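Local atomic coordinates of Alp7A (Bacillus subtilis, PDB entry 5EC0), a protein that binds adenine nucleotide as a bacterial actin-like protein of the cytoskeleton and probably forms filaments that segregate plasmids. Residues Y22-P27 against T105-A110; L57-T60 against T65-Y68; V340-R345 against D349-N354. One frame throughout, in Å; residues are numbered along the deposited sequence.

Interaction 1 of 3, residues Y22-P27 against T105-A110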
ATOM      1  N   TYR A  22      -3.252   1.668 -14.754  1.00 30.23           N
ATOM      2  CA  TYR A  22      -4.595   1.518 -14.222  1.00 26.55           C
ATOM      3  C   TYR A  22      -4.565   1.097 -12.754  1.00 32.24           C
ATOM      4  O   TYR A  22      -3.991   0.055 -12.386  1.00 22.32           O
ATOM      5  CB  TYR A  22      -5.387   0.507 -15.052  1.00 36.53           C
ATOM      6  CG  TYR A  22      -6.817   0.312 -14.592  1.00 45.37           C
ATOM      7  CD1 TYR A  22      -7.805   1.232 -14.906  1.00 45.11           C
ATOM      8  CD2 TYR A  22      -7.172  -0.796 -13.835  1.00 49.14           C
ATOM      9  CE1 TYR A  22      -9.123   1.047 -14.479  1.00 49.92           C
ATOM     10  CE2 TYR A  22      -8.478  -0.991 -13.412  1.00 51.22           C
ATOM     11  CZ  TYR A  22      -9.447  -0.069 -13.734  1.00 51.47           C
ATOM     12  OH  TYR A  22     -10.735  -0.276 -13.302  1.00 57.26           O
ATOM     13  N   PHE A  23      -5.213   1.908 -11.924  1.00 24.01           N
ATOM     14  CA  PHE A  23      -5.299   1.659 -10.488  1.00 26.23           C
ATOM     15  C   PHE A  23      -6.552   0.886 -10.031  1.00 26.68           C
ATOM     16  O   PHE A  23      -7.674   1.170 -10.459  1.00 28.65           O
ATOM     17  CB  PHE A  23      -5.237   2.992  -9.727  1.00 24.22           C
ATOM     18  CG  PHE A  23      -5.391   2.845  -8.236  1.00 33.99           C
ATOM     19  CD1 PHE A  23      -4.287   2.543  -7.439  1.00 30.86           C
ATOM     20  CD2 PHE A  23      -6.639   2.997  -7.630  1.00 25.46           C
ATOM     21  CE1 PHE A  23      -4.417   2.390  -6.059  1.00 31.21           C
ATOM     22  CE2 PHE A  23      -6.786   2.841  -6.250  1.00 25.79           C
ATOM     23  CZ  PHE A  23      -5.671   2.540  -5.461  1.00 35.20           C
ATOM     24  N   PHE A  24      -6.343  -0.100  -9.159  1.00 25.09           N
ATOM     25  CA  PHE A  24      -7.420  -0.645  -8.334  1.00 31.19           C
ATOM     26  C   PHE A  24      -6.785  -1.280  -7.106  1.00 30.21           C
ATOM     27  O   PHE A  24      -5.573  -1.498  -7.070  1.00 28.57           O
ATOM     28  CB  PHE A  24      -8.302  -1.662  -9.099  1.00 24.14           C
ATOM     29  CG  PHE A  24      -7.597  -2.939  -9.466  1.00 27.53           C
ATOM     30  CD1 PHE A  24      -7.520  -3.993  -8.562  1.00 24.42           C
ATOM     31  CD2 PHE A  24      -7.030  -3.101 -10.724  1.00 22.78           C
ATOM     32  CE1 PHE A  24      -6.879  -5.181  -8.900  1.00 24.71           C
ATOM     33  CE2 PHE A  24      -6.401  -4.297 -11.074  1.00 22.17           C
ATOM     34  CZ  PHE A  24      -6.325  -5.338 -10.154  1.00 21.81           C
ATOM     35  N   GLU A  25      -7.606  -1.549  -6.101  1.00 31.73           N
ATOM     36  CA  GLU A  25      -7.136  -2.112  -4.848  1.00 34.26           C
ATOM     37  C   GLU A  25      -8.155  -3.103  -4.290  1.00 35.05           C
ATOM     38  O   GLU A  25      -9.317  -3.095  -4.677  1.00 36.73           O
ATOM     39  CB  GLU A  25      -6.846  -1.005  -3.830  1.00 28.70           C
ATOM     40  CG  GLU A  25      -7.936   0.037  -3.681  1.00 26.21           C
ATOM     41  CD  GLU A  25      -7.611   1.076  -2.606  1.00 37.68           C
ATOM     42  OE1 GLU A  25      -6.704   0.823  -1.798  1.00 42.12           O
ATOM     43  OE2 GLU A  25      -8.261   2.148  -2.562  1.00 40.53           O
ATOM     44  N   LEU A  26      -7.692  -3.957  -3.389  1.00 32.39           N
ATOM     45  CA  LEU A  26      -8.471  -5.054  -2.836  1.00 34.81           C
ATOM     46  C   LEU A  26      -8.165  -5.132  -1.371  1.00 36.35           C
ATOM     47  O   LEU A  26      -7.028  -4.872  -0.975  1.00 36.33           O
ATOM     48  CB  LEU A  26      -8.104  -6.403  -3.480  1.00 38.16           C
ATOM     49  CG  LEU A  26      -8.178  -6.643  -4.988  1.00 38.80           C
ATOM     50  CD1 LEU A  26      -7.483  -7.956  -5.347  1.00 33.75           C
ATOM     51  CD2 LEU A  26      -9.627  -6.663  -5.430  1.00 43.03           C
ATOM     52  N   PRO A  27      -9.157  -5.516  -0.560  1.00 40.73           N
ATOM     53  CA  PRO A  27      -8.883  -5.858   0.838  1.00 39.27           C
ATOM     54  C   PRO A  27      -7.821  -6.949   0.902  1.00 35.35           C
ATOM     55  O   PRO A  27      -7.794  -7.803   0.017  1.00 37.23           O
ATOM     56  CB  PRO A  27     -10.233  -6.361   1.355  1.00 44.74           C
ATOM     57  CG  PRO A  27     -11.240  -5.709   0.468  1.00 46.38           C
ATOM     58  CD  PRO A  27     -10.594  -5.571  -0.881  1.00 42.38           C
ATOM     59  N   THR A 105      -4.455 -10.147 -10.989  1.00 23.55           N
ATOM     60  CA  THR A 105      -4.142 -10.224 -12.408  1.00 23.48           C
ATOM     61  C   THR A 105      -5.328 -10.833 -13.202  1.00 32.54           C
ATOM     62  O   THR A 105      -5.643 -10.381 -14.298  1.00 29.22           O
ATOM     63  CB  THR A 105      -2.873 -11.064 -12.652  1.00 24.74           C
ATOM     64  OG1 THR A 105      -1.780 -10.547 -11.877  1.00 24.18           O
ATOM     65  CG2 THR A 105      -2.511 -11.063 -14.135  1.00 24.76           C
ATOM     66  N   ALA A 106      -5.965 -11.862 -12.647  1.00 31.41           N
ATOM     67  CA  ALA A 106      -7.089 -12.509 -13.314  1.00 36.25           C
ATOM     68  C   ALA A 106      -8.276 -11.553 -13.396  1.00 39.71           C
ATOM     69  O   ALA A 106      -9.014 -11.528 -14.391  1.00 27.38           O
ATOM     70  CB  ALA A 106      -7.479 -13.785 -12.591  1.00 31.54           C
ATOM     71  N   TYR A 107      -8.443 -10.752 -12.347  1.00 35.03           N
ATOM     72  CA  TYR A 107      -9.485  -9.737 -12.335  1.00 34.45           C
ATOM     73  C   TYR A 107      -9.272  -8.701 -13.438  1.00 34.63           C
ATOM     74  O   TYR A 107     -10.201  -8.344 -14.173  1.00 30.09           O
ATOM     75  CB  TYR A 107      -9.542  -9.035 -10.987  1.00 34.94           C
ATOM     76  CG  TYR A 107     -10.399  -7.799 -11.045  1.00 35.85           C
ATOM     77  CD1 TYR A 107     -11.767  -7.891 -11.286  1.00 36.08           C
ATOM     78  CD2 TYR A 107      -9.841  -6.536 -10.890  1.00 33.81           C
ATOM     79  CE1 TYR A 107     -12.560  -6.762 -11.352  1.00 35.50           C
ATOM     80  CE2 TYR A 107     -10.626  -5.402 -10.953  1.00 32.38           C
ATOM     81  CZ  TYR A 107     -11.988  -5.528 -11.185  1.00 30.60           C
ATOM     82  OH  TYR A 107     -12.764  -4.403 -11.256  1.00 30.42           O
ATOM     83  N   TYR A 108      -8.044  -8.207 -13.543  1.00 33.08           N
ATOM     84  CA  TYR A 108      -7.726  -7.215 -14.563  1.00 36.45           C
ATOM     85  C   TYR A 108      -7.930  -7.805 -15.956  1.00 39.19           C
ATOM     86  O   TYR A 108      -8.419  -7.121 -16.860  1.00 35.69           O
ATOM     87  CB  TYR A 108      -6.295  -6.711 -14.403  1.00 30.33           C
ATOM     88  CG  TYR A 108      -5.898  -5.689 -15.440  1.00 30.49           C
ATOM     89  CD1 TYR A 108      -6.164  -4.331 -15.246  1.00 28.71           C
ATOM     90  CD2 TYR A 108      -5.244  -6.072 -16.605  1.00 30.32           C
ATOM     91  CE1 TYR A 108      -5.792  -3.386 -16.185  1.00 30.08           C
ATOM     92  CE2 TYR A 108      -4.876  -5.133 -17.564  1.00 30.87           C
ATOM     93  CZ  TYR A 108      -5.147  -3.790 -17.347  1.00 37.24           C
ATOM     94  OH  TYR A 108      -4.771  -2.853 -18.293  1.00 35.43           O
ATOM     95  N   GLN A 109      -7.568  -9.079 -16.122  1.00 36.75           N
ATOM     96  CA  GLN A 109      -7.751  -9.749 -17.406  1.00 40.15           C
ATOM     97  C   GLN A 109      -9.232  -9.833 -17.766  1.00 40.02           C
ATOM     98  O   GLN A 109      -9.607  -9.602 -18.917  1.00 43.81           O
ATOM     99  CB  GLN A 109      -7.142 -11.151 -17.396  1.00 34.53           C
ATOM    100  CG  GLN A 109      -6.948 -11.742 -18.777  1.00 30.55           C
ATOM    101  CD  GLN A 109      -8.235 -12.289 -19.427  1.00 40.00           C
ATOM    102  OE1 GLN A 109      -9.073 -12.919 -18.771  1.00 40.26           O
ATOM    103  NE2 GLN A 109      -8.385 -12.045 -20.728  1.00 37.97           N
ATOM    104  N   ALA A 110     -10.064 -10.173 -16.783  1.00 39.07           N
ATOM    105  CA  ALA A 110     -11.506 -10.294 -17.007  1.00 37.93           C
ATOM    106  C   ALA A 110     -12.126  -8.933 -17.304  1.00 35.56           C
ATOM    107  O   ALA A 110     -13.016  -8.823 -18.139  1.00 42.93           O
ATOM    108  CB  ALA A 110     -12.185 -10.923 -15.805  1.00 36.21           C
TER
HETATM  109  O   HOH W   1     -11.494  -2.063 -11.038  0.82 30.84           O
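Phe24 and Tyr107 make a T-shaped aromatic pair between strand and helix. The tyrosine brings its edge down on the phenyl face: Tyr107 CD2 sits 3.8 Å from Phe24 CZ, displaced toward the rim of the phenyl ring, while Tyr107 CE2 runs on toward Phe24 CD1 and CG. The centroids of the Phe24 and Tyr107 rings lie 5.1 Å apart and their planes meet at 80°, so the CD2 edge of the tyrosine faces the phenyl pi cloud near its rim. Phe24 CB already points at the helix, and chi1 of 67°, with CG between backbone N and carbonyl carbon, sets the ring against Tyr107.

The remaining apolar contacts run through Tyr108. Tyr108 CB rests 4.1 Å from Phe24 CE2, and the Tyr108 ring continues along the strand to Tyr22, where Tyr108 CE1 comes within 3.8 Å of Tyr22 CD2. That second aromatic pair is oblique, with planes at 52°; the Tyr22 carbon lies at the edge of the Tyr108 ring, near its plane.

No direct hydrogen bond joins the two segments, but one water links two phenol groups, its oxygen lying 3.0 Å from Tyr22 OH and 2.7 Å from Tyr107 OH. It approaches Tyr107 in the ring plane and ties the outer ends of these tyrosines together beyond the packed rings.

This is sheet-to-helix packing in the actin-like fold, with alternate strand residues Tyr22 and Phe24 directed at the helix. Tyr22 also makes a cation-pi contact with Lys112, further along the same helix. Strand 22-33 is paired with strand 14-19, whose Asn17 and Ile19 touch Phe24, while helix 95-112 lays Thr105 and Ala106 against strand 166-179, so the helix bridges distant strands of one sheet.

Interaction 2 of 3, residues L57-T60 against T65-Y68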
ATOM      1  N   LEU A  57     -12.997 -15.924  -6.198  1.00 32.03           N
ATOM      2  CA  LEU A  57     -12.828 -17.293  -5.752  1.00 33.73           C
ATOM      3  C   LEU A  57     -11.925 -17.992  -6.755  1.00 34.50           C
ATOM      4  O   LEU A  57     -12.319 -18.228  -7.900  1.00 44.28           O
ATOM      5  CB  LEU A  57     -14.181 -18.001  -5.648  1.00 38.33           C
ATOM      6  CG  LEU A  57     -14.177 -19.503  -5.345  1.00 41.65           C
ATOM      7  CD1 LEU A  57     -13.531 -19.801  -3.990  1.00 40.76           C
ATOM      8  CD2 LEU A  57     -15.602 -20.082  -5.416  1.00 40.41           C
ATOM      9  N   VAL A  58     -10.712 -18.315  -6.334  1.00 33.30           N
ATOM     10  CA  VAL A  58      -9.727 -18.850  -7.251  1.00 35.68           C
ATOM     11  C   VAL A  58      -9.103 -20.119  -6.707  1.00 44.69           C
ATOM     12  O   VAL A  58      -9.203 -20.408  -5.522  1.00 33.64           O
ATOM     13  CB  VAL A  58      -8.601 -17.839  -7.525  1.00 39.89           C
ATOM     14  CG1 VAL A  58      -9.156 -16.558  -8.147  1.00 31.28           C
ATOM     15  CG2 VAL A  58      -7.830 -17.542  -6.234  1.00 39.60           C
ATOM     16  N   SER A  59      -8.449 -20.874  -7.578  1.00 42.77           N
ATOM     17  CA  SER A  59      -7.621 -21.979  -7.129  1.00 38.88           C
ATOM     18  C   SER A  59      -6.273 -21.873  -7.809  1.00 38.79           C
ATOM     19  O   SER A  59      -6.163 -21.341  -8.914  1.00 33.00           O
ATOM     20  CB  SER A  59      -8.263 -23.326  -7.439  1.00 38.90           C
ATOM     21  OG  SER A  59      -8.132 -23.634  -8.814  1.00 43.45           O
ATOM     22  N   THR A  60      -5.240 -22.374  -7.147  1.00 38.88           N
ATOM     23  CA  THR A  60      -3.936 -22.418  -7.760  1.00 43.34           C
ATOM     24  C   THR A  60      -3.191 -23.618  -7.188  1.00 47.77           C
ATOM     25  O   THR A  60      -3.561 -24.140  -6.132  1.00 45.73           O
ATOM     26  CB  THR A  60      -3.159 -21.102  -7.531  1.00 35.01           C
ATOM     27  OG1 THR A  60      -1.999 -21.082  -8.366  1.00 40.96           O
ATOM     28  CG2 THR A  60      -2.735 -20.973  -6.086  1.00 38.68           C
ATOM     29  N   THR A  65      -0.286 -29.254  -4.985  1.00 56.07           N
ATOM     30  CA  THR A  65      -1.601 -29.376  -4.358  1.00 55.89           C
ATOM     31  C   THR A  65      -2.504 -28.233  -4.813  1.00 53.07           C
ATOM     32  O   THR A  65      -2.173 -27.068  -4.611  1.00 43.81           O
ATOM     33  CB  THR A  65      -1.512 -29.370  -2.813  1.00 55.57           C
ATOM     34  OG1 THR A  65      -0.654 -30.429  -2.370  1.00 59.71           O
ATOM     35  CG2 THR A  65      -2.897 -29.551  -2.187  1.00 54.72           C
ATOM     36  N   GLU A  66      -3.637 -28.565  -5.430  1.00 52.69           N
ATOM     37  CA  GLU A  66      -4.587 -27.543  -5.872  1.00 52.16           C
ATOM     38  C   GLU A  66      -5.382 -26.978  -4.697  1.00 51.03           C
ATOM     39  O   GLU A  66      -6.223 -27.661  -4.125  1.00 50.59           O
ATOM     40  CB  GLU A  66      -5.545 -28.110  -6.920  1.00 55.40           C
ATOM     41  CG  GLU A  66      -6.637 -27.141  -7.337  1.00 58.82           C
ATOM     42  CD  GLU A  66      -7.479 -27.657  -8.489  1.00 69.87           C
ATOM     43  OE1 GLU A  66      -7.248 -28.802  -8.931  1.00 74.81           O
ATOM     44  OE2 GLU A  66      -8.378 -26.918  -8.950  1.00 73.27           O
ATOM     45  N   ARG A  67      -5.128 -25.724  -4.348  1.00 54.86           N
ATOM     46  CA  ARG A  67      -5.770 -25.140  -3.171  1.00 55.31           C
ATOM     47  C   ARG A  67      -6.706 -23.967  -3.513  1.00 53.28           C
ATOM     48  O   ARG A  67      -6.509 -23.249  -4.501  1.00 36.98           O
ATOM     49  CB  ARG A  67      -4.695 -24.722  -2.166  1.00 51.33           C
ATOM     50  CG  ARG A  67      -3.976 -25.936  -1.553  1.00 53.59           C
ATOM     51  CD  ARG A  67      -2.639 -25.564  -0.923  1.00 51.45           C
ATOM     52  NE  ARG A  67      -2.803 -24.579   0.138  1.00 50.61           N
ATOM     53  CZ  ARG A  67      -1.797 -24.014   0.792  1.00 57.44           C
ATOM     54  NH1 ARG A  67      -0.545 -24.328   0.482  1.00 65.23           N
ATOM     55  NH2 ARG A  67      -2.038 -23.128   1.749  1.00 53.73           N
ATOM     56  N   TYR A  68      -7.735 -23.804  -2.685  1.00 47.49           N
ATOM     57  CA  TYR A  68      -8.867 -22.924  -2.983  1.00 42.25           C
ATOM     58  C   TYR A  68      -8.897 -21.713  -2.032  1.00 40.85           C
ATOM     59  O   TYR A  68      -8.835 -21.872  -0.811  1.00 42.63           O
ATOM     60  CB  TYR A  68     -10.183 -23.732  -2.910  1.00 40.38           C
ATOM     61  CG  TYR A  68     -10.209 -24.911  -3.869  1.00 41.70           C
ATOM     62  CD1 TYR A  68      -9.611 -26.124  -3.542  1.00 48.10           C
ATOM     63  CD2 TYR A  68     -10.808 -24.800  -5.121  1.00 41.63           C
ATOM     64  CE1 TYR A  68      -9.616 -27.197  -4.435  1.00 50.16           C
ATOM     65  CE2 TYR A  68     -10.829 -25.862  -6.011  1.00 42.82           C
ATOM     66  CZ  TYR A  68     -10.230 -27.055  -5.669  1.00 53.26           C
ATOM     67  OH  TYR A  68     -10.246 -28.105  -6.565  1.00 57.09           O
TER
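Val58 meets the opposite strand through its backbone: Val58 O receives a CA-H...O contact from Tyr68 CA at 3.6 Å. Ser59 follows, forming a non-hydrogen-bonded antiparallel pair with Tyr68, and here the strands draw close, with Ser59 CA 3.1 Å from Arg67 O. Ser59 CB packs 3.7 Å from Tyr68 CD2, approaching the ring obliquely. Ser59 OG, turned between the backbone N and carbonyl carbon (chi1 76°), faces Glu66 OE2 across a weak bond of 3.3 Å whose proton has another possible acceptor. The Glu66 chain is extended, and the same OE2 forms a long, weak ion pair with Lys158. Cutting Glu66 back to an alanine is likely to leave the Ser59 hydroxyl without its carboxylate neighbour and Lys158 without this distant counter-charge. Strands 56-62 and 65-71 are the arms of a beta hairpin within the large mixed sheet of this actin-like protein. Thr60 closes the walk with a hydrogen-bonded pair: Arg67 N gives a nearly straight bond of 2.9 Å to Thr60 O (170° at the hydrogen), and Thr60 N returns one of 3.1 Å to Arg67 O. The Arg67 chain leads away to a salt bridge with Glu32, while Thr60 OG1 bonds to Gln156 O.

Interaction 3 of 3, residues V340-R345 against D349-N354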
ATOM      1  N   VAL A 340      -1.526  21.066  13.168  1.00 37.17           N
ATOM      2  CA  VAL A 340      -1.813  21.647  14.473  1.00 42.06           C
ATOM      3  C   VAL A 340      -0.702  21.357  15.483  1.00 49.78           C
ATOM      4  O   VAL A 340      -0.218  22.257  16.181  1.00 46.38           O
ATOM      5  CB  VAL A 340      -3.147  21.110  15.058  1.00 41.06           C
ATOM      6  CG1 VAL A 340      -3.386  21.683  16.462  1.00 42.92           C
ATOM      7  CG2 VAL A 340      -4.321  21.429  14.133  1.00 41.23           C
ATOM      8  N   VAL A 341      -0.310  20.089  15.562  1.00 45.62           N
ATOM      9  CA  VAL A 341       0.672  19.668  16.545  1.00 40.21           C
ATOM     10  C   VAL A 341       2.046  20.287  16.272  1.00 43.50           C
ATOM     11  O   VAL A 341       2.709  20.754  17.207  1.00 46.92           O
ATOM     12  CB  VAL A 341       0.793  18.119  16.604  1.00 35.35           C
ATOM     13  CG1 VAL A 341       2.126  17.700  17.214  1.00 35.32           C
ATOM     14  CG2 VAL A 341      -0.391  17.511  17.390  1.00 36.23           C
ATOM     15  N   THR A 342       2.473  20.314  15.010  1.00 35.90           N
ATOM     16  CA  THR A 342       3.806  20.831  14.714  1.00 44.23           C
ATOM     17  C   THR A 342       3.853  22.343  14.947  1.00 47.70           C
ATOM     18  O   THR A 342       4.881  22.890  15.356  1.00 48.38           O
ATOM     19  CB  THR A 342       4.269  20.478  13.273  1.00 34.22           C
ATOM     20  OG1 THR A 342       3.297  20.905  12.315  1.00 43.32           O
ATOM     21  CG2 THR A 342       4.453  18.984  13.152  1.00 31.93           C
ATOM     22  N   GLU A 343       2.726  23.012  14.732  1.00 49.29           N
ATOM     23  CA  GLU A 343       2.664  24.435  14.994  1.00 48.02           C
ATOM     24  C   GLU A 343       2.763  24.725  16.486  1.00 50.31           C
ATOM     25  O   GLU A 343       3.417  25.686  16.881  1.00 58.67           O
ATOM     26  CB  GLU A 343       1.388  25.043  14.434  1.00 50.53           C
ATOM     27  CG  GLU A 343       1.407  26.558  14.540  1.00 62.66           C
ATOM     28  CD  GLU A 343       0.107  27.194  14.130  1.00 70.96           C
ATOM     29  OE1 GLU A 343      -0.249  27.092  12.938  1.00 70.69           O
ATOM     30  OE2 GLU A 343      -0.550  27.808  14.998  1.00 81.66           O
ATOM     31  N   GLU A 344       2.122  23.896  17.313  1.00 47.99           N
ATOM     32  CA  GLU A 344       2.183  24.071  18.775  1.00 51.10           C
ATOM     33  C   GLU A 344       3.586  23.817  19.302  1.00 51.33           C
ATOM     34  O   GLU A 344       4.021  24.423  20.273  1.00 56.44           O
ATOM     35  CB  GLU A 344       1.213  23.127  19.499  1.00 46.47           C
ATOM     36  CG  GLU A 344      -0.264  23.468  19.389  1.00 50.07           C
ATOM     37  CD  GLU A 344      -1.143  22.441  20.103  1.00 54.83           C
ATOM     38  OE1 GLU A 344      -0.658  21.313  20.353  1.00 57.03           O
ATOM     39  OE2 GLU A 344      -2.306  22.762  20.426  1.00 48.86           O
ATOM     40  N   ARG A 345       4.285  22.904  18.642  1.00 51.08           N
ATOM     41  CA  ARG A 345       5.533  22.374  19.145  1.00 51.64           C
ATOM     42  C   ARG A 345       6.741  23.159  18.640  1.00 52.18           C
ATOM     43  O   ARG A 345       7.724  23.316  19.358  1.00 53.06           O
ATOM     44  CB  ARG A 345       5.639  20.898  18.747  1.00 51.41           C
ATOM     45  CG  ARG A 345       6.413  20.024  19.703  1.00 56.05           C
ATOM     46  CD  ARG A 345       6.308  18.561  19.289  1.00 56.94           C
ATOM     47  NE  ARG A 345       7.454  17.782  19.748  1.00 59.11           N
ATOM     48  CZ  ARG A 345       7.560  17.264  20.966  1.00 61.23           C
ATOM     49  NH1 ARG A 345       6.589  17.451  21.854  1.00 68.21           N
ATOM     50  NH2 ARG A 345       8.638  16.570  21.300  1.00 60.75           N
ATOM     51  N   ASP A 349       6.136  28.975  11.544  1.00 51.52           N
ATOM     52  CA  ASP A 349       7.118  29.023  10.461  1.00 54.23           C
ATOM     53  C   ASP A 349       7.764  27.660  10.178  1.00 50.50           C
ATOM     54  O   ASP A 349       7.829  27.217   9.027  1.00 45.92           O
ATOM     55  CB  ASP A 349       8.197  30.064  10.775  1.00 54.94           C
ATOM     56  CG  ASP A 349       7.654  31.480  10.761  1.00 65.03           C
ATOM     57  OD1 ASP A 349       6.675  31.717  10.025  1.00 60.83           O
ATOM     58  OD2 ASP A 349       8.205  32.354  11.472  1.00 74.41           O
ATOM     59  N   ILE A 350       8.227  26.993  11.228  1.00 52.94           N
ATOM     60  CA  ILE A 350       8.849  25.686  11.074  1.00 52.61           C
ATOM     61  C   ILE A 350       7.810  24.618  10.708  1.00 50.53           C
ATOM     62  O   ILE A 350       8.104  23.683   9.956  1.00 38.33           O
ATOM     63  CB  ILE A 350       9.595  25.287  12.354  1.00 50.02           C
ATOM     64  CG1 ILE A 350      10.772  26.237  12.572  1.00 48.69           C
ATOM     65  CG2 ILE A 350      10.080  23.838  12.269  1.00 45.62           C
ATOM     66  CD1 ILE A 350      11.505  25.978  13.848  1.00 52.96           C
ATOM     67  N   SER A 351       6.592  24.772  11.221  1.00 40.94           N
ATOM     68  CA  SER A 351       5.521  23.841  10.889  1.00 38.46           C
ATOM     69  C   SER A 351       5.260  23.805   9.384  1.00 37.40           C
ATOM     70  O   SER A 351       5.243  22.731   8.772  1.00 41.54           O
ATOM     71  CB  SER A 351       4.241  24.208  11.631  1.00 48.55           C
ATOM     72  OG  SER A 351       3.165  23.368  11.232  1.00 49.60           O
ATOM     73  N   GLU A 352       5.068  24.980   8.788  1.00 40.27           N
ATOM     74  CA  GLU A 352       4.706  25.070   7.375  1.00 43.32           C
ATOM     75  C   GLU A 352       5.843  24.673   6.422  1.00 46.33           C
ATOM     76  O   GLU A 352       5.603  23.979   5.435  1.00 43.08           O
ATOM     77  CB  GLU A 352       4.218  26.488   7.045  1.00 49.41           C
ATOM     78  CG  GLU A 352       2.690  26.636   7.063  1.00 58.31           C
ATOM     79  CD  GLU A 352       2.218  28.087   7.020  1.00 74.46           C
ATOM     80  OE1 GLU A 352       2.852  28.908   6.316  1.00 73.30           O
ATOM     81  OE2 GLU A 352       1.213  28.407   7.695  1.00 81.35           O
ATOM     82  N   SER A 353       7.073  25.101   6.699  1.00 39.47           N
ATOM     83  CA  SER A 353       8.155  24.842   5.754  1.00 38.98           C
ATOM     84  C   SER A 353       8.867  23.511   6.005  1.00 39.61           C
ATOM     85  O   SER A 353       9.439  22.932   5.079  1.00 39.91           O
ATOM     86  CB  SER A 353       9.173  25.983   5.777  1.00 48.66           C
ATOM     87  OG  SER A 353       9.749  26.130   7.062  1.00 55.93           O
ATOM     88  N   ASN A 354       8.821  23.011   7.237  1.00 36.68           N
ATOM     89  CA  ASN A 354       9.600  21.815   7.585  1.00 36.89           C
ATOM     90  C   ASN A 354       8.791  20.552   7.855  1.00 36.04           C
ATOM     91  O   ASN A 354       9.366  19.469   7.945  1.00 37.31           O
ATOM     92  CB  ASN A 354      10.479  22.086   8.808  1.00 39.11           C
ATOM     93  CG  ASN A 354      11.559  23.113   8.534  1.00 43.67           C
ATOM     94  OD1 ASN A 354      11.620  23.693   7.449  1.00 41.39           O
ATOM     95  ND2 ASN A 354      12.412  23.347   9.524  1.00 46.12           N
TER
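Two consecutive helices of the C-terminal Alp7A domain, 335-346 and 348-354, are joined by a short turn, and a hydroxyl contact links them across it. Ser351 OG reaches Thr342 OG1 at 2.7 Å, although Ser351 OG also makes a weak hydrogen bond with Ser339 O, which competes for its proton. With OG anti to the backbone N (chi1 175°), Ser351 extends its hydroxyl toward the first helix. Thr342 OG1 also bonds back to Ile338 O in its own helix, which gives this buried hydroxyl a second partner. Consistent with the small serine side chain, the backbones come near each other: the CA atoms of Glu343 and Ser351 are 5.0 Å apart, and Ser351 CB lies 3.7 Å from Glu343 N. Glu343 CB flanks the same serine, 4.0 Å from Ser351 OG. Within the second helix, Ser353 OG folds back onto Asp349 O at 3.0 Å, and that carbonyl also accepts from Ser353 N, from the opposite face of its plane. Behind the first helix, Val341 packs against Lys300, Glu304 and Ile307 of helix 292-313, while at the end of the second, Asn354 is hydrogen-bonded through its backbone to Tyr324 of strand 322-327.

Interactions 1 and 2 belong to one region of the chain. Their centres are about 18 Å apart, with nearest atoms about 6 Å apart, and strands 22-33 and 65-71 are neighbours in the same large mixed sheet. Along the chain the hairpin of interaction 2 falls between the two segments of interaction 1, and strand 65-71 leads on to helix 95-112, on which Val58 and Thr60 also pack. Interaction 3 comes later in the sequence, on the far side of the chain's centre, about 39 Å from interaction 1 and 52 Å from interaction 2, centre to centre. The three thus mark both flanks of an actin-like fold, whose ADP lies in the cleft between its halves.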